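Local structure of hypothetical protein Atu2684 (Agrobacterium tumefaciens, 2AXO) at residues A[155-159]-A[160-164]; A[219-222]-A[223-227]. The protein is of unknown function but belongs to the DUF1223 family of the thioredoxin clan, consistent with an unproven redox-related role. All coordinates share one frame; numbering follows the deposited sequence.

How the contacts relate
Contacts 1 and 2 follow one another along the chain and meet in one three-stranded antiparallel sheet, in which strand 161-165 lies between strands 152-156 and 217-221. Their centres are about 7 Å apart. Contact 1 is the turn end of the hairpin joining strand 152-156 to the central strand; contact 2 turns the strand on the other flank into helix 223-229. Two probable backbone hydrogen bonds join them: Leu221 N lies 2.7 Å from Val161 O, and Val219 N lies 2.9 Å from Ile163 O. Beside these, Glu162 OE1 packs 3.1 Å from Lys220 CE. The helix of contact 2 then covers the sheet face carrying Phe156 and Val161, so the two contacts share one apolar layer.

Contact 1 (A[155-159]-A[160-164]); sequences KFAGD and EVEID
Phe156 and Val161 stand side by side, pointing the same way from a non-hydrogen-bonded antiparallel pair near the end of the hairpin formed by strands 152-156 and 161-165. From the Phe156 backbone, CB passes 4.1 Å from Glu160 O. The side chain then turns with CG beside the backbone N (chi1 -71°), which brings CD1 and CE1 to Val161. There CD1 lies 4.0 Å from Val161 CG2, with CE1 almost as near to the same methyl; the approach is oblique to the ring plane, whereas Glu160 O sits at the ring edge. Beyond the hairpin the ring packs on Val226, Val229 and Leu256 and makes a cation-pi contact with Lys230.

Backbone bonds fix this register. Lys155 and Glu162 form the hydrogen-bonded pair: Glu162 N donates to Lys155 O at 2.8 Å, and Lys155 N returns a 3.0 Å bond to Glu162 O. Nearer the turn, Ala157 N reaches Glu160 O at 2.6 Å. Inside the loop, Glu160 N is buried without a partner in the model.

On the turn, Asp159 OD2 comes within 3.4 Å of Glu160 OE2, two like charges side by side. The hairpin end therefore combines an apolar face with an acidic turn, where the close carboxylates would probably raise each other's proton affinity.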
ATOM      1  N   LYS A 155       1.843  27.715  19.439  1.00 13.77           N
ATOM      2  CA  LYS A 155       2.764  28.829  19.323  1.00 15.14           C
ATOM      3  C   LYS A 155       4.116  28.440  19.888  1.00 15.98           C
ATOM      4  O   LYS A 155       4.238  27.441  20.595  1.00 13.46           O
ATOM      5  CB  LYS A 155       2.234  30.029  20.108  1.00 17.31           C
ATOM      6  CG  LYS A 155       2.023  29.712  21.584  1.00 21.56           C
ATOM      7  CD  LYS A 155       1.683  30.947  22.412  1.00 25.74           C
ATOM      8  CE  LYS A 155       2.877  31.880  22.535  1.00 27.97           C
ATOM      9  NZ  LYS A 155       2.599  33.006  23.469  1.00 30.98           N
ATOM     10  N   PHE A 156       5.121  29.245  19.567  1.00 17.02           N
ATOM     11  CA  PHE A 156       6.478  29.044  20.051  1.00 20.43           C
ATOM     12  C   PHE A 156       6.612  29.801  21.362  1.00 23.98           C
ATOM     13  O   PHE A 156       6.286  30.990  21.432  1.00 25.26           O
ATOM     14  CB  PHE A 156       7.494  29.611  19.061  1.00 19.45           C
ATOM     15  CG  PHE A 156       7.624  28.820  17.798  1.00 17.99           C
ATOM     16  CD1 PHE A 156       8.242  27.575  17.805  1.00 17.25           C
ATOM     17  CD2 PHE A 156       7.154  29.332  16.592  1.00 14.76           C
ATOM     18  CE1 PHE A 156       8.397  26.852  16.626  1.00 16.81           C
ATOM     19  CE2 PHE A 156       7.301  28.619  15.408  1.00 13.40           C
ATOM     20  CZ  PHE A 156       7.925  27.378  15.422  1.00 15.77           C
ATOM     21  N   ALA A 157       7.083  29.108  22.395  1.00 27.09           N
ATOM     22  CA  ALA A 157       7.282  29.704  23.711  1.00 30.33           C
ATOM     23  C   ALA A 157       8.773  29.972  23.899  1.00 32.50           C
ATOM     24  O   ALA A 157       9.371  29.567  24.899  1.00 35.27           O
ATOM     25  CB  ALA A 157       6.779  28.761  24.791  1.00 29.60           C
ATOM     26  N   GLY A 158       9.366  30.659  22.931  1.00 33.24           N
ATOM     27  CA  GLY A 158      10.783  30.959  22.996  1.00 35.06           C
ATOM     28  C   GLY A 158      11.596  29.827  22.398  1.00 35.60           C
ATOM     29  O   GLY A 158      11.905  29.831  21.205  1.00 35.61           O
ATOM     30  N   ASP A 159      11.935  28.847  23.228  1.00 36.38           N
ATOM     31  CA  ASP A 159      12.711  27.696  22.783  1.00 35.44           C
ATOM     32  C   ASP A 159      11.898  26.414  22.959  1.00 33.20           C
ATOM     33  O   ASP A 159      12.448  25.311  23.003  1.00 31.12           O
ATOM     34  CB  ASP A 159      14.012  27.604  23.584  1.00 39.44           C
ATOM     35  CG  ASP A 159      13.773  27.586  25.082  1.00 41.13           C
ATOM     36  OD1 ASP A 159      14.763  27.609  25.846  1.00 44.12           O
ATOM     37  OD2 ASP A 159      12.596  27.547  25.496  1.00 44.06           O
ATOM     38  N   GLU A 160      10.583  26.572  23.062  1.00 29.24           N
ATOM     39  CA  GLU A 160       9.685  25.437  23.229  1.00 26.84           C
ATOM     40  C   GLU A 160       8.417  25.649  22.414  1.00 21.97           C
ATOM     41  O   GLU A 160       8.161  26.749  21.933  1.00 21.89           O
ATOM     42  CB  GLU A 160       9.314  25.280  24.702  1.00 28.60           C
ATOM     43  CG  GLU A 160      10.506  25.240  25.643  1.00 31.81           C
ATOM     44  CD  GLU A 160      10.085  25.266  27.096  1.00 33.42           C
ATOM     45  OE1 GLU A 160       9.463  24.281  27.554  1.00 33.27           O
ATOM     46  OE2 GLU A 160      10.368  26.277  27.777  1.00 34.90           O
ATOM     47  N   VAL A 161       7.637  24.588  22.248  1.00 18.89           N
ATOM     48  CA  VAL A 161       6.381  24.676  21.517  1.00 16.88           C
ATOM     49  C   VAL A 161       5.244  24.428  22.498  1.00 16.22           C
ATOM     50  O   VAL A 161       5.263  23.459  23.261  1.00 14.50           O
ATOM     51  CB  VAL A 161       6.293  23.636  20.375  1.00 15.11           C
ATOM     52  CG1 VAL A 161       4.874  23.606  19.807  1.00 16.94           C
ATOM     53  CG2 VAL A 161       7.282  23.986  19.279  1.00 14.38           C
ATOM     54  N   GLU A 162       4.259  25.317  22.476  1.00 16.67           N
ATOM     55  CA  GLU A 162       3.114  25.205  23.361  1.00 17.07           C
ATOM     56  C   GLU A 162       1.832  24.969  22.576  1.00 16.55           C
ATOM     57  O   GLU A 162       1.489  25.733  21.671  1.00 12.88           O
ATOM     58  CB  GLU A 162       2.981  26.478  24.201  1.00 20.78           C
ATOM     59  CG  GLU A 162       1.875  26.439  25.240  1.00 25.24           C
ATOM     60  CD  GLU A 162       1.944  27.618  26.194  1.00 28.68           C
ATOM     61  OE1 GLU A 162       3.005  27.802  26.829  1.00 28.20           O
ATOM     62  OE2 GLU A 162       0.942  28.356  26.306  1.00 31.54           O
ATOM     63  N   ILE A 163       1.139  23.893  22.933  1.00 14.89           N
ATOM     64  CA  ILE A 163      -0.119  23.529  22.300  1.00 14.60           C
ATOM     65  C   ILE A 163      -1.216  23.626  23.343  1.00 14.54           C
ATOM     66  O   ILE A 163      -1.152  22.964  24.379  1.00 15.48           O
ATOM     67  CB  ILE A 163      -0.091  22.091  21.779  1.00 14.72           C
ATOM     68  CG1 ILE A 163       1.007  21.943  20.726  1.00 13.33           C
ATOM     69  CG2 ILE A 163      -1.461  21.714  21.212  1.00 13.77           C
ATOM     70  CD1 ILE A 163       1.164  20.521  20.211  1.00 15.27           C
ATOM     71  N   ASP A 164      -2.209  24.458  23.065  1.00 15.46           N
ATOM     72  CA  ASP A 164      -3.340  24.664  23.964  1.00 17.44           C
ATOM     73  C   ASP A 164      -4.603  24.029  23.394  1.00 15.62           C
ATOM     74  O   ASP A 164      -5.012  24.340  22.273  1.00 15.73           O
ATOM     75  CB  ASP A 164      -3.572  26.161  24.176  1.00 19.51           C
ATOM     76  CG  ASP A 164      -3.005  26.657  25.486  1.00 24.61           C
ATOM     77  OD1 ASP A 164      -1.866  26.272  25.834  1.00 24.17           O
ATOM     78  OD2 ASP A 164      -3.697  27.443  26.169  1.00 28.27           O
TER

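Contact 2 (A[219-222]-A[223-227]); sequences VKLP and ASVVA
A strand-to-helix junction lies here: strand 217-221, at the edge of the three-stranded sheet, runs through Pro222 directly into helix 223-229, and Val225 of the first helical turn packs against Leu221 at the strand end. The first helical backbone bonds give the evidence. Pro222, at the N-cap position, offers its carbonyl oxygen to two amides: Val225 N at 2.9 Å, lying 52° out of the carbonyl plane, and Val226 N at 3.3 Å, in that plane with an N-H...O angle of 158°. One acceptor thus grips two N-H groups of the first turn.

The apolar half rests on Val225, where CG1 stands anti to the backbone N (chi1 175°) and CG2 beside it, a setting that turns both methyls to Leu221. Val225 CG1 lies 3.5 Å from Leu221 CD1. Its twin, Val225 CG2, sits 3.6 Å from Leu221 CB and also meets Leu221 CD2 at 3.9 Å, so both methyls press on one side of the leucine, the two side chains crossing at a slant. The proline ring adds a second surface through Pro222 CD, 3.9 Å from Val225 CG2. Outside the junction, Leu221 packs on Val161, Ile163 and Val209.

Further out, Ser224 OG lies 3.3 Å from Pro222 CG, a polar atom resting on a ring carbon at the exposed side. Taken together, these contacts suggest that the junction is set both by two N-H...O bonds on the Pro222 carbonyl and by apolar packing of the buried Leu221-Val225 pair.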
ATOM      1  N   VAL A 219       0.162  21.288  26.290  1.00 17.61           N
ATOM      2  CA  VAL A 219       1.283  20.379  26.096  1.00 18.84           C
ATOM      3  C   VAL A 219       2.516  21.158  25.695  1.00 17.25           C
ATOM      4  O   VAL A 219       2.483  21.893  24.719  1.00 18.46           O
ATOM      5  CB  VAL A 219       1.005  19.363  24.973  1.00 19.57           C
ATOM      6  CG1 VAL A 219       2.163  18.382  24.880  1.00 21.76           C
ATOM      7  CG2 VAL A 219      -0.296  18.635  25.224  1.00 20.08           C
ATOM      8  N   LYS A 220       3.602  20.994  26.442  1.00 18.02           N
ATOM      9  CA  LYS A 220       4.845  21.686  26.132  1.00 18.59           C
ATOM     10  C   LYS A 220       5.821  20.732  25.443  1.00 19.05           C
ATOM     11  O   LYS A 220       6.075  19.627  25.936  1.00 20.31           O
ATOM     12  CB  LYS A 220       5.498  22.217  27.409  1.00 19.11           C
ATOM     13  CG  LYS A 220       4.626  23.136  28.243  1.00 21.44           C
ATOM     14  CD  LYS A 220       4.626  24.553  27.701  1.00 24.14           C
ATOM     15  CE  LYS A 220       3.865  25.490  28.629  1.00 25.08           C
ATOM     16  NZ  LYS A 220       4.426  25.481  30.009  1.00 25.02           N
ATOM     17  N   LEU A 221       6.365  21.169  24.310  1.00 17.07           N
ATOM     18  CA  LEU A 221       7.333  20.390  23.535  1.00 18.27           C
ATOM     19  C   LEU A 221       8.706  21.056  23.629  1.00 17.92           C
ATOM     20  O   LEU A 221       8.804  22.282  23.621  1.00 17.20           O
ATOM     21  CB  LEU A 221       6.883  20.308  22.072  1.00 17.39           C
ATOM     22  CG  LEU A 221       5.640  19.442  21.849  1.00 19.72           C
ATOM     23  CD1 LEU A 221       5.103  19.614  20.426  1.00 18.94           C
ATOM     24  CD2 LEU A 221       6.020  17.994  22.107  1.00 21.33           C
ATOM     25  N   PRO A 222       9.786  20.252  23.710  1.00 18.46           N
ATOM     26  CA  PRO A 222      11.171  20.728  23.817  1.00 18.61           C
ATOM     27  C   PRO A 222      11.772  21.397  22.585  1.00 18.75           C
ATOM     28  O   PRO A 222      11.154  21.451  21.520  1.00 16.96           O
ATOM     29  CB  PRO A 222      11.932  19.463  24.200  1.00 18.30           C
ATOM     30  CG  PRO A 222      11.201  18.422  23.426  1.00 18.51           C
ATOM     31  CD  PRO A 222       9.750  18.779  23.701  1.00 18.14           C
ATOM     32  N   ALA A 223      12.993  21.897  22.746  1.00 18.80           N
ATOM     33  CA  ALA A 223      13.707  22.573  21.667  1.00 18.69           C
ATOM     34  C   ALA A 223      13.847  21.690  20.430  1.00 19.07           C
ATOM     35  O   ALA A 223      13.861  22.189  19.305  1.00 18.26           O
ATOM     36  CB  ALA A 223      15.078  23.009  22.152  1.00 20.60           C
ATOM     37  N   SER A 224      13.952  20.380  20.638  1.00 18.58           N
ATOM     38  CA  SER A 224      14.081  19.445  19.524  1.00 18.74           C
ATOM     39  C   SER A 224      12.871  19.558  18.600  1.00 18.76           C
ATOM     40  O   SER A 224      12.976  19.365  17.387  1.00 19.89           O
ATOM     41  CB  SER A 224      14.199  18.011  20.047  1.00 18.58           C
ATOM     42  OG  SER A 224      13.105  17.692  20.888  1.00 21.08           O
ATOM     43  N   VAL A 225      11.716  19.869  19.179  1.00 17.98           N
ATOM     44  CA  VAL A 225      10.499  20.016  18.395  1.00 16.79           C
ATOM     45  C   VAL A 225      10.511  21.367  17.691  1.00 15.56           C
ATOM     46  O   VAL A 225      10.139  21.470  16.524  1.00 15.44           O
ATOM     47  CB  VAL A 225       9.246  19.901  19.285  1.00 17.30           C
ATOM     48  CG1 VAL A 225       7.991  20.184  18.466  1.00 17.51           C
ATOM     49  CG2 VAL A 225       9.170  18.502  19.880  1.00 16.12           C
ATOM     50  N   VAL A 226      10.947  22.398  18.402  1.00 15.08           N
ATOM     51  CA  VAL A 226      11.024  23.729  17.822  1.00 16.20           C
ATOM     52  C   VAL A 226      11.833  23.663  16.531  1.00 17.23           C
ATOM     53  O   VAL A 226      11.429  24.209  15.505  1.00 16.47           O
ATOM     54  CB  VAL A 226      11.706  24.721  18.790  1.00 15.28           C
ATOM     55  CG1 VAL A 226      11.900  26.066  18.109  1.00 14.56           C
ATOM     56  CG2 VAL A 226      10.871  24.878  20.051  1.00 14.34           C
ATOM     57  N   ALA A 227      12.975  22.984  16.587  1.00 18.14           N
ATOM     58  CA  ALA A 227      13.839  22.847  15.423  1.00 17.91           C
ATOM     59  C   ALA A 227      13.105  22.190  14.256  1.00 18.95           C
ATOM     60  O   ALA A 227      13.272  22.593  13.108  1.00 17.26           O
ATOM     61  CB  ALA A 227      15.083  22.032  15.786  1.00 20.12           C
TER